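Putative gdp-fucose protein o-fucosyltransferase 1 (Caenorhabditis elegans, PDB 3ZY2) is a putative protein O-fucosyltransferase of the GT-B clan that holds guanosine-5'-diphosphate in a pocket of the chain. Local coordinates at residues F13-G18 with N45-K50; V24-G29 with A176-K181; T87-E92 with E165-A170; R94-W99 with V131-D136. All coordinates share one frame; numbering follows the deposited sequence.

Contacts 1 and 2 lie close to the bound guanosine-5'-diphosphate, whereas contacts 3 and 4 lie further away, towards one edge of the six-stranded parallel sheet; Asp-136 of contact 4 is still about 13 Å from a bound manganese (II) ion. In contact 1 Gly-18 comes to about 5 Å of the nucleotide, and in contact 2 Phe-178 to about 6 Å; their centres are about 13 Å apart, and they touch where Met-17 CE rests 3.5 Å from Phe-178 CG. Contacts 3 and 4, about 10 Å apart between centres, join through neighbouring strands 168-171 and 95-98. The two groups do not touch: centres lie about 18 to 25 Å apart from one group to the other.

Contact 1 (F13-G18 with N45-K50); sequences FCPCMG and NFIEFK
Pro-15 lies beside Asn-45 and Phe-46 where two backbone runs head in roughly the same direction, 31° apart, with no hydrogen bond between them. The proline ring faces the strand and brings CG within 3.2 Å of Asn-45 O, a buried carbonyl with no hydrogen-bonding partner in the model. Ile-47 reaches back toward the loop: its outer arm is extended (chi2 177°), which carries CD1 to 3.5 Å from Pro-15 O and 3.8 Å from Cys-14 SG. Isoleucine suits the place because one branch, ending in CD1, reaches the turn while the other, CG2, lies over one face of the Phe-49 ring. Pro-15 is the centre of an inverse gamma turn, with a weak bond from Cys-16 N to Cys-14 O, and the Cys-14 to Cys-16 disulfide ties the same three residues together. This turn leads from strand 10-13 towards helix 20-37, whose first residues line the guanosine-5'-diphosphate pocket. Gly-18, at a positive phi that glycine adopts easily, presents its O in the plane of the Phe-49 ring, 3.5 Å from CE2 at the edge. The amide of Gln-23 bridges the two segments, binding Gly-18 O through NE2 and Ile-47 N through OE1.

Contact 2 (V24-G29 with A176-K181); sequences VDQFLG and APFPSK
Asp-25 grips Ser-180 with both carboxylate oxygens: Ser-180 OG donates to Asp-25 OD1 at 2.6 Å, and Ser-180 N donates to Asp-25 OD2 at 2.8 Å with a fairly straight N-H (158°). Both donors come from above the carboxylate plane. Asp-25 CG lies opposite the backbone N (chi1 -152°), which turns the carboxylate toward the loop. Asp-25 OD1 also forms a salt bridge with Arg-342, and Ser-180 OG is hydrogen-bonded to Trp-185 NE1. Serine fits here because its short hydroxyl and its own backbone N-H can serve the same acid. The next residue of the helix, Gln-26, sends NE2 to Ala-176 O, 3.2 Å off, approaching the carbonyl out of its plane. A water fills in between, donating to both Asp-25 O and Pro-177 O.

The extended Gln-26 chain crosses Phe-178 at about a right angle, with CG 3.9 Å from Phe-178 CB and the amide and ring planes 72° apart. Ala-176 CB settles on the helix backbone, 3.2 Å from Gln-26 O. Gly-29, with no side chain to hold off that methyl, suits the 4.8 Å approach of its CA to Ala-176 CA. The loop that follows strand 168-171 is thus fastened along helix 20-37, while helix 335-346 covers the Asp-25 end through Arg-342 and Phe-178 packs on Pro-101 of the second subunit.

Contact 3 (T87-E92 with E165-A170); sequences TVWPPE and EYPVLA
Trp-89 lays its indole against Val-168 where helix 77-88 ends over the parallel sheet of one Rossmann-like half of the GT-B fold. It is the first residue to leave helical geometry, and its side chain turns in toward strand 168-171. The tight part is this aliphatic-aromatic contact. Val-168 CB sits 3.5 Å from the centroid of the five-membered ring and only 3° off its normal, a CH-pi contact made square over the face. The valine's two methyls divide the indole between them: CG2 lies 3.5 Å from Trp-89 CG, near the root of the side chain, while CG1 reaches towards the six-membered ring, 3.8 Å from Trp-89 CE2. With CG anti to the backbone N (chi1 -167°), the tryptophan runs on along the strand, and two residues further on Ala-170 CB meets Trp-89 CZ2 at 3.8 Å. A beta-branched residue offers a broad surface to the ring, and the methyl of Ala-170 is enough to meet the far end of the indole. Phe-80 of the same helix packs on both Trp-89 and Val-168.

Val-88 and Pro-167 form a partly exposed but still close margin. Val-88 O comes to 3.2 Å from Pro-167 CG, and the side chains, sliding past each other in opposite directions, touch at 3.6 Å between Val-88 CG1 and Pro-167 CB. The looser link is a water, which takes the place of a direct bond: it accepts a hydrogen bond from Trp-89 NE1 at 2.9 Å and donates one to Val-168 O.

Contact 4 (R94-W99 with V131-D136); sequences RKAFCW and VSFVGD
Phe-133 turns its ring so that the methyl of Ala-96 covers one face, with CB 4.0 Å from the centroid and 20° off the normal, a CH-pi contact. Its CG lies anti to the carbonyl carbon (chi1 -63°), which brings the ring across to Ala-96. Val-131 CG1, from the ring's own segment, covers the opposite face near the rim, and Arg-94 O meets the edge. The short methyl of alanine lets the ring lie near the strand backbone, Phe-133 CD1 being 3.5 Å from Ala-96 N. Two backbone hydrogen bonds run beside this CH-pi contact: Val-134 N to Arg-94 O, 2.9 Å, ties the lead-in loops, while Ala-96 N to Gly-135 O, also 2.9 Å, belongs to the parallel pairing of strand 95-98 with strand 135-138, an edge strand of the sheet within this chain. Gly-135, without a side chain, lets the Lys-95 chain pass close over it, and Lys-95 NZ goes on to a salt bridge with Asp-232 of the second subunit. Arg-94 runs straight from CG to NE, which bonds to Trp-89 O, and a water joins NH1 to Ser-132 N. Asp-136 places OD1 3.4 Å from Ala-96 CB, while OD2 accepts from the backbone N of Cys-114, the disulfide partner of Cys-98.

Contact 1 (F13-G18 with N45-K50)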
# COMPACT_ATOMS: atom_id res chain seq x y z
N PHE A 13 -5.75 -13.86 -7.00
CA PHE A 13 -4.75 -13.06 -6.26
C PHE A 13 -3.45 -13.81 -6.11
O PHE A 13 -3.41 -15.05 -6.21
CB PHE A 13 -5.29 -12.63 -4.87
CG PHE A 13 -5.20 -13.71 -3.83
CD1 PHE A 13 -6.09 -14.78 -3.84
CD2 PHE A 13 -4.19 -13.66 -2.85
CE1 PHE A 13 -5.98 -15.81 -2.88
CE2 PHE A 13 -4.07 -14.69 -1.88
CZ PHE A 13 -4.97 -15.75 -1.91
N CYS A 14 -2.40 -13.03 -5.85
CA CYS A 14 -1.10 -13.56 -5.46
C CYS A 14 -0.94 -13.48 -3.94
O CYS A 14 -1.10 -12.38 -3.38
CB CYS A 14 0.03 -12.75 -6.09
SG CYS A 14 1.64 -13.45 -5.63
N PRO A 15 -0.59 -14.62 -3.29
CA PRO A 15 -0.19 -14.55 -1.89
C PRO A 15 1.26 -14.11 -1.88
O PRO A 15 2.18 -14.90 -1.65
CB PRO A 15 -0.34 -16.00 -1.40
CG PRO A 15 -0.23 -16.85 -2.61
CD PRO A 15 -0.45 -15.98 -3.84
N CYS A 16 1.46 -12.82 -2.16
CA CYS A 16 2.76 -12.33 -2.58
C CYS A 16 3.59 -11.76 -1.44
O CYS A 16 4.61 -11.12 -1.68
CB CYS A 16 2.59 -11.29 -3.70
SG CYS A 16 2.87 -11.90 -5.39
N MET A 17 3.13 -11.99 -0.22
CA MET A 17 3.86 -11.55 0.94
C MET A 17 4.28 -12.68 1.86
O MET A 17 3.47 -13.46 2.35
CB MET A 17 3.07 -10.53 1.74
CG MET A 17 3.86 -10.02 2.89
SD MET A 17 3.15 -8.57 3.65
CE MET A 17 1.72 -9.29 4.41
N GLY A 18 5.59 -12.76 2.08
CA GLY A 18 6.16 -13.71 3.01
C GLY A 18 6.11 -15.17 2.59
O GLY A 18 5.73 -15.52 1.47
N ASN A 45 -1.84 -20.27 -6.27
CA ASN A 45 -0.60 -21.04 -6.13
C ASN A 45 0.10 -20.51 -4.90
O ASN A 45 0.21 -19.27 -4.70
CB ASN A 45 0.30 -20.84 -7.33
CG ASN A 45 -0.24 -21.51 -8.58
OD1 ASN A 45 -0.88 -22.59 -8.53
ND2 ASN A 45 0.05 -20.90 -9.72
N PHE A 46 0.55 -21.42 -4.04
CA PHE A 46 1.45 -20.99 -2.96
C PHE A 46 2.86 -20.84 -3.47
O PHE A 46 3.16 -21.24 -4.58
CB PHE A 46 1.36 -21.97 -1.78
CG PHE A 46 0.01 -21.94 -1.12
CD1 PHE A 46 -0.30 -20.88 -0.26
CD2 PHE A 46 -0.94 -22.94 -1.36
CE1 PHE A 46 -1.56 -20.81 0.38
CE2 PHE A 46 -2.22 -22.86 -0.72
CZ PHE A 46 -2.51 -21.80 0.15
N ILE A 47 3.72 -20.23 -2.67
CA ILE A 47 5.02 -19.81 -3.16
C ILE A 47 6.11 -20.32 -2.23
O ILE A 47 6.03 -20.15 -1.02
CB ILE A 47 5.08 -18.28 -3.28
CG1 ILE A 47 3.98 -17.77 -4.23
CG2 ILE A 47 6.44 -17.85 -3.83
CD1 ILE A 47 3.90 -16.25 -4.38
N GLU A 48 7.13 -20.94 -2.83
CA GLU A 48 8.32 -21.42 -2.12
C GLU A 48 9.53 -20.65 -2.58
O GLU A 48 9.70 -20.43 -3.78
CB GLU A 48 8.54 -22.91 -2.39
CG GLU A 48 7.58 -23.81 -1.63
CD GLU A 48 7.83 -25.27 -1.90
OE1 GLU A 48 8.78 -25.64 -2.63
OE2 GLU A 48 7.06 -26.09 -1.41
N PHE A 49 10.38 -20.25 -1.65
CA PHE A 49 11.57 -19.49 -1.98
C PHE A 49 12.89 -20.23 -1.80
O PHE A 49 13.93 -19.72 -2.23
CB PHE A 49 11.61 -18.20 -1.16
CG PHE A 49 10.49 -17.26 -1.44
CD1 PHE A 49 10.45 -16.50 -2.60
CD2 PHE A 49 9.45 -17.13 -0.53
CE1 PHE A 49 9.40 -15.62 -2.84
CE2 PHE A 49 8.38 -16.26 -0.75
CZ PHE A 49 8.36 -15.50 -1.91
N LYS A 50 12.86 -21.42 -1.19
CA LYS A 50 14.10 -22.13 -0.87
C LYS A 50 14.61 -22.96 -2.06
O LYS A 50 14.83 -24.17 -1.97
CB LYS A 50 13.97 -22.89 0.48
CG LYS A 50 13.67 -24.42 0.48
CD LYS A 50 12.48 -24.87 -0.38
CE LYS A 50 11.13 -24.62 0.29
NZ LYS A 50 10.79 -23.18 0.22

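Contact 2 (V24-G29 with A176-K181)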
# COMPACT_ATOMS: atom_id res chain seq x y z
N VAL A 24 -0.75 -18.41 4.05
CA VAL A 24 -1.96 -19.03 4.58
C VAL A 24 -2.73 -18.03 5.44
O VAL A 24 -3.95 -17.97 5.36
CB VAL A 24 -1.64 -20.31 5.38
CG1 VAL A 24 -2.90 -20.88 6.03
CG2 VAL A 24 -1.04 -21.37 4.44
N ASP A 25 -2.02 -17.24 6.25
CA ASP A 25 -2.64 -16.24 7.14
C ASP A 25 -3.50 -15.25 6.33
O ASP A 25 -4.66 -14.97 6.69
CB ASP A 25 -1.53 -15.54 7.93
CG ASP A 25 -2.00 -15.04 9.26
OD1 ASP A 25 -2.76 -15.77 9.95
OD2 ASP A 25 -1.62 -13.92 9.63
N GLN A 26 -2.97 -14.78 5.21
CA GLN A 26 -3.74 -13.85 4.36
C GLN A 26 -4.81 -14.61 3.58
O GLN A 26 -5.91 -14.10 3.37
CB GLN A 26 -2.80 -13.10 3.40
CG GLN A 26 -2.00 -12.01 4.10
CD GLN A 26 -1.43 -11.03 3.10
OE1 GLN A 26 -0.55 -11.37 2.32
NE2 GLN A 26 -1.94 -9.79 3.12
N PHE A 27 -4.53 -15.85 3.18
CA PHE A 27 -5.52 -16.65 2.42
C PHE A 27 -6.85 -16.85 3.18
O PHE A 27 -7.91 -16.76 2.59
CB PHE A 27 -4.85 -17.99 2.02
CG PHE A 27 -5.75 -18.95 1.33
CD1 PHE A 27 -6.57 -18.57 0.27
CD2 PHE A 27 -5.71 -20.29 1.69
CE1 PHE A 27 -7.39 -19.52 -0.38
CE2 PHE A 27 -6.51 -21.24 1.03
CZ PHE A 27 -7.37 -20.83 -0.01
N LEU A 28 -6.78 -17.06 4.50
CA LEU A 28 -8.00 -17.14 5.33
C LEU A 28 -8.85 -15.88 5.16
O LEU A 28 -10.07 -15.97 5.01
CB LEU A 28 -7.65 -17.31 6.80
CG LEU A 28 -6.84 -18.57 7.11
CD1 LEU A 28 -6.61 -18.59 8.63
CD2 LEU A 28 -7.55 -19.82 6.63
N GLY A 29 -8.21 -14.71 5.23
CA GLY A 29 -8.92 -13.43 5.02
C GLY A 29 -9.48 -13.30 3.62
O GLY A 29 -10.59 -12.79 3.42
N ALA A 176 -6.56 -8.90 2.10
CA ALA A 176 -6.80 -9.44 3.44
C ALA A 176 -5.82 -8.83 4.42
O ALA A 176 -4.69 -8.53 4.06
CB ALA A 176 -6.61 -10.94 3.44
N PRO A 177 -6.23 -8.70 5.69
CA PRO A 177 -5.29 -8.21 6.69
C PRO A 177 -4.12 -9.14 6.95
O PRO A 177 -4.21 -10.36 6.73
CB PRO A 177 -6.14 -8.15 7.97
CG PRO A 177 -7.51 -8.02 7.51
CD PRO A 177 -7.60 -8.78 6.22
N PHE A 178 -3.02 -8.56 7.40
CA PHE A 178 -1.92 -9.31 7.94
C PHE A 178 -1.34 -8.54 9.10
O PHE A 178 -1.08 -7.35 8.97
CB PHE A 178 -0.82 -9.55 6.91
CG PHE A 178 0.35 -10.27 7.48
CD1 PHE A 178 0.32 -11.66 7.61
CD2 PHE A 178 1.44 -9.57 8.00
CE1 PHE A 178 1.40 -12.36 8.18
CE2 PHE A 178 2.54 -10.26 8.56
CZ PHE A 178 2.51 -11.66 8.66
N PRO A 179 -1.13 -9.19 10.24
CA PRO A 179 -1.54 -10.57 10.59
C PRO A 179 -3.06 -10.75 10.54
O PRO A 179 -3.81 -9.78 10.63
CB PRO A 179 -1.02 -10.71 12.03
CG PRO A 179 0.11 -9.71 12.10
CD PRO A 179 -0.42 -8.55 11.36
N SER A 180 -3.51 -12.00 10.41
CA SER A 180 -4.96 -12.25 10.33
C SER A 180 -5.70 -11.82 11.59
O SER A 180 -5.16 -11.87 12.71
CB SER A 180 -5.24 -13.74 10.09
OG SER A 180 -4.65 -14.51 11.13
N LYS A 181 -6.95 -11.45 11.39
CA LYS A 181 -7.85 -11.11 12.50
C LYS A 181 -8.45 -12.37 13.09
O LYS A 181 -8.73 -13.34 12.38
CB LYS A 181 -8.94 -10.17 12.02
CG LYS A 181 -8.40 -8.87 11.42
CD LYS A 181 -9.47 -7.79 11.31
CE LYS A 181 -8.86 -6.53 10.71
NZ LYS A 181 -9.71 -5.31 10.90
O HOH W 1 -6.13 -12.44 6.82

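Contact 3 (T87-E92 with E165-A170)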
# COMPACT_ATOMS: atom_id res chain seq x y z
N THR A 87 -12.12 -17.12 -22.40
CA THR A 87 -13.36 -16.42 -22.81
C THR A 87 -13.90 -15.41 -21.80
O THR A 87 -14.50 -14.40 -22.18
CB THR A 87 -14.52 -17.41 -23.14
OG1 THR A 87 -14.80 -18.22 -22.00
CG2 THR A 87 -14.19 -18.29 -24.34
N VAL A 88 -13.73 -15.69 -20.51
CA VAL A 88 -14.25 -14.80 -19.47
C VAL A 88 -13.34 -13.58 -19.22
O VAL A 88 -13.82 -12.53 -18.84
CB VAL A 88 -14.51 -15.58 -18.14
CG1 VAL A 88 -14.85 -14.62 -16.98
CG2 VAL A 88 -15.61 -16.60 -18.34
N TRP A 89 -12.04 -13.73 -19.44
CA TRP A 89 -11.08 -12.71 -19.04
C TRP A 89 -9.86 -12.63 -19.97
O TRP A 89 -8.72 -12.90 -19.57
CB TRP A 89 -10.64 -13.02 -17.61
CG TRP A 89 -9.89 -11.94 -16.90
CD1 TRP A 89 -10.27 -10.63 -16.75
CD2 TRP A 89 -8.68 -12.10 -16.16
NE1 TRP A 89 -9.34 -9.97 -15.97
CE2 TRP A 89 -8.35 -10.85 -15.60
CE3 TRP A 89 -7.82 -13.19 -15.93
CZ2 TRP A 89 -7.20 -10.65 -14.82
CZ3 TRP A 89 -6.66 -12.99 -15.14
CH2 TRP A 89 -6.37 -11.72 -14.61
N PRO A 90 -10.10 -12.25 -21.23
CA PRO A 90 -9.03 -12.24 -22.23
C PRO A 90 -8.01 -11.13 -21.94
O PRO A 90 -8.32 -10.21 -21.17
CB PRO A 90 -9.79 -11.97 -23.53
CG PRO A 90 -11.02 -11.25 -23.10
CD PRO A 90 -11.40 -11.84 -21.78
N PRO A 91 -6.79 -11.22 -22.52
CA PRO A 91 -5.75 -10.23 -22.21
C PRO A 91 -6.21 -8.77 -22.13
O PRO A 91 -5.79 -8.06 -21.20
CB PRO A 91 -4.74 -10.44 -23.35
CG PRO A 91 -4.84 -11.93 -23.65
CD PRO A 91 -6.22 -12.39 -23.22
N GLU A 92 -7.08 -8.35 -23.05
CA GLU A 92 -7.54 -6.94 -23.10
C GLU A 92 -8.27 -6.43 -21.85
O GLU A 92 -8.28 -5.23 -21.61
CB GLU A 92 -8.35 -6.67 -24.39
CG GLU A 92 -9.26 -5.42 -24.40
CD GLU A 92 -10.67 -5.67 -23.84
OE1 GLU A 92 -11.22 -6.77 -24.05
OE2 GLU A 92 -11.23 -4.74 -23.21
N GLU A 165 -18.64 -5.95 -16.80
CA GLU A 165 -17.40 -5.28 -17.18
C GLU A 165 -16.19 -5.82 -16.42
O GLU A 165 -15.07 -5.82 -16.97
CB GLU A 165 -17.51 -3.76 -16.97
CG GLU A 165 -16.26 -2.95 -17.40
CD GLU A 165 -15.91 -3.08 -18.89
OE1 GLU A 165 -16.83 -3.21 -19.73
OE2 GLU A 165 -14.70 -3.06 -19.23
N TYR A 166 -16.42 -6.28 -15.19
CA TYR A 166 -15.34 -6.79 -14.30
C TYR A 166 -15.57 -8.25 -13.90
O TYR A 166 -15.89 -8.55 -12.74
CB TYR A 166 -15.18 -5.91 -13.06
CG TYR A 166 -14.93 -4.47 -13.38
CD1 TYR A 166 -13.66 -4.03 -13.74
CD2 TYR A 166 -15.97 -3.53 -13.33
CE1 TYR A 166 -13.42 -2.71 -14.06
CE2 TYR A 166 -15.74 -2.20 -13.64
CZ TYR A 166 -14.46 -1.79 -14.00
OH TYR A 166 -14.25 -0.48 -14.31
N PRO A 167 -15.40 -9.17 -14.86
CA PRO A 167 -15.64 -10.58 -14.58
C PRO A 167 -14.62 -11.15 -13.59
O PRO A 167 -14.93 -12.12 -12.89
CB PRO A 167 -15.49 -11.24 -15.95
CG PRO A 167 -14.74 -10.27 -16.79
CD PRO A 167 -15.12 -8.93 -16.29
N VAL A 168 -13.44 -10.55 -13.56
CA VAL A 168 -12.35 -11.04 -12.71
C VAL A 168 -11.71 -9.88 -11.96
O VAL A 168 -11.16 -8.97 -12.57
CB VAL A 168 -11.26 -11.82 -13.50
CG1 VAL A 168 -10.11 -12.25 -12.54
CG2 VAL A 168 -11.84 -13.03 -14.23
N LEU A 169 -11.75 -9.91 -10.63
CA LEU A 169 -10.99 -8.96 -9.84
C LEU A 169 -9.64 -9.60 -9.57
O LEU A 169 -9.59 -10.69 -9.00
CB LEU A 169 -11.69 -8.65 -8.51
CG LEU A 169 -12.85 -7.66 -8.33
CD1 LEU A 169 -13.61 -7.28 -9.62
CD2 LEU A 169 -13.81 -8.13 -7.26
N ALA A 170 -8.56 -8.95 -9.98
CA ALA A 170 -7.21 -9.51 -9.84
C ALA A 170 -6.35 -8.66 -8.94
O ALA A 170 -6.12 -7.50 -9.22
CB ALA A 170 -6.56 -9.67 -11.21
O HOH W 2 -9.10 -7.77 -14.02

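Contact 4 (R94-W99 with V131-D136)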
# COMPACT_ATOMS: atom_id res chain seq x y z
N ARG A 94 -7.68 -7.56 -18.68
CA ARG A 94 -6.91 -7.94 -17.49
C ARG A 94 -6.39 -6.70 -16.78
O ARG A 94 -5.30 -6.19 -17.07
CB ARG A 94 -5.79 -8.93 -17.86
CG ARG A 94 -6.39 -10.22 -18.43
CD ARG A 94 -5.39 -11.30 -18.74
NE ARG A 94 -6.11 -12.42 -19.35
CZ ARG A 94 -5.53 -13.50 -19.88
NH1 ARG A 94 -4.21 -13.62 -19.90
NH2 ARG A 94 -6.29 -14.46 -20.40
N LYS A 95 -7.21 -6.22 -15.85
CA LYS A 95 -6.88 -5.07 -15.00
C LYS A 95 -6.35 -5.51 -13.64
O LYS A 95 -6.81 -6.51 -13.06
CB LYS A 95 -8.11 -4.16 -14.86
CG LYS A 95 -8.61 -3.53 -16.19
CD LYS A 95 -9.28 -2.20 -15.92
CE LYS A 95 -9.42 -1.32 -17.16
NZ LYS A 95 -10.43 -1.87 -18.12
N ALA A 96 -5.35 -4.78 -13.15
CA ALA A 96 -4.82 -5.00 -11.81
C ALA A 96 -5.60 -4.14 -10.83
O ALA A 96 -5.91 -2.98 -11.11
CB ALA A 96 -3.36 -4.64 -11.76
N PHE A 97 -5.89 -4.72 -9.67
CA PHE A 97 -6.63 -4.04 -8.62
C PHE A 97 -5.70 -3.75 -7.47
O PHE A 97 -4.97 -4.64 -7.01
CB PHE A 97 -7.81 -4.89 -8.14
CG PHE A 97 -8.98 -4.88 -9.07
CD1 PHE A 97 -8.87 -5.42 -10.35
CD2 PHE A 97 -10.19 -4.28 -8.69
CE1 PHE A 97 -9.94 -5.41 -11.23
CE2 PHE A 97 -11.28 -4.28 -9.58
CZ PHE A 97 -11.15 -4.84 -10.84
N CYS A 98 -5.73 -2.51 -7.00
CA CYS A 98 -4.97 -2.13 -5.82
C CYS A 98 -5.65 -1.00 -5.05
O CYS A 98 -6.64 -0.44 -5.51
CB CYS A 98 -3.54 -1.76 -6.21
SG CYS A 98 -3.45 -0.29 -7.20
N TRP A 99 -5.14 -0.70 -3.86
CA TRP A 99 -5.78 0.26 -2.96
C TRP A 99 -5.88 1.65 -3.58
O TRP A 99 -6.94 2.28 -3.63
CB TRP A 99 -5.02 0.34 -1.63
CG TRP A 99 -5.85 0.88 -0.50
CD1 TRP A 99 -6.14 2.19 -0.24
CD2 TRP A 99 -6.52 0.11 0.51
NE1 TRP A 99 -6.94 2.29 0.88
CE2 TRP A 99 -7.19 1.03 1.36
CE3 TRP A 99 -6.60 -1.26 0.80
CZ2 TRP A 99 -7.95 0.61 2.46
CZ3 TRP A 99 -7.35 -1.67 1.90
CH2 TRP A 99 -8.02 -0.74 2.71
N VAL A 131 -0.05 -14.15 -17.37
CA VAL A 131 -0.91 -12.97 -17.18
C VAL A 131 -0.07 -11.70 -17.18
O VAL A 131 0.94 -11.62 -16.48
CB VAL A 131 -1.77 -13.07 -15.87
CG1 VAL A 131 -2.40 -11.72 -15.49
CG2 VAL A 131 -2.86 -14.14 -16.02
N SER A 132 -0.47 -10.74 -18.01
CA SER A 132 0.03 -9.38 -17.95
C SER A 132 -1.16 -8.45 -17.81
O SER A 132 -2.27 -8.79 -18.22
CB SER A 132 0.87 -9.03 -19.18
OG SER A 132 2.08 -9.78 -19.18
N PHE A 133 -0.95 -7.29 -17.19
CA PHE A 133 -2.04 -6.37 -16.94
C PHE A 133 -1.99 -5.17 -17.88
O PHE A 133 -0.90 -4.73 -18.25
CB PHE A 133 -2.02 -5.90 -15.48
CG PHE A 133 -2.23 -7.02 -14.49
CD1 PHE A 133 -3.50 -7.57 -14.31
CD2 PHE A 133 -1.16 -7.53 -13.77
CE1 PHE A 133 -3.69 -8.62 -13.40
CE2 PHE A 133 -1.34 -8.56 -12.87
CZ PHE A 133 -2.60 -9.10 -12.69
N VAL A 134 -3.15 -4.66 -18.24
CA VAL A 134 -3.24 -3.58 -19.25
C VAL A 134 -3.83 -2.27 -18.71
O VAL A 134 -4.03 -1.31 -19.47
CB VAL A 134 -4.05 -4.04 -20.47
CG1 VAL A 134 -3.47 -5.32 -21.07
CG2 VAL A 134 -5.53 -4.21 -20.12
N GLY A 135 -4.12 -2.23 -17.42
CA GLY A 135 -4.74 -1.07 -16.77
C GLY A 135 -4.96 -1.34 -15.30
O GLY A 135 -4.79 -2.48 -14.84
N ASP A 136 -5.38 -0.31 -14.57
CA ASP A 136 -5.55 -0.38 -13.13
C ASP A 136 -6.95 0.00 -12.68
O ASP A 136 -7.62 0.82 -13.32
CB ASP A 136 -4.47 0.47 -12.43
CG ASP A 136 -3.08 -0.16 -12.52
OD1 ASP A 136 -2.96 -1.40 -12.67
OD2 ASP A 136 -2.10 0.59 -12.40
O HOH W 3 -2.21 -11.55 -20.15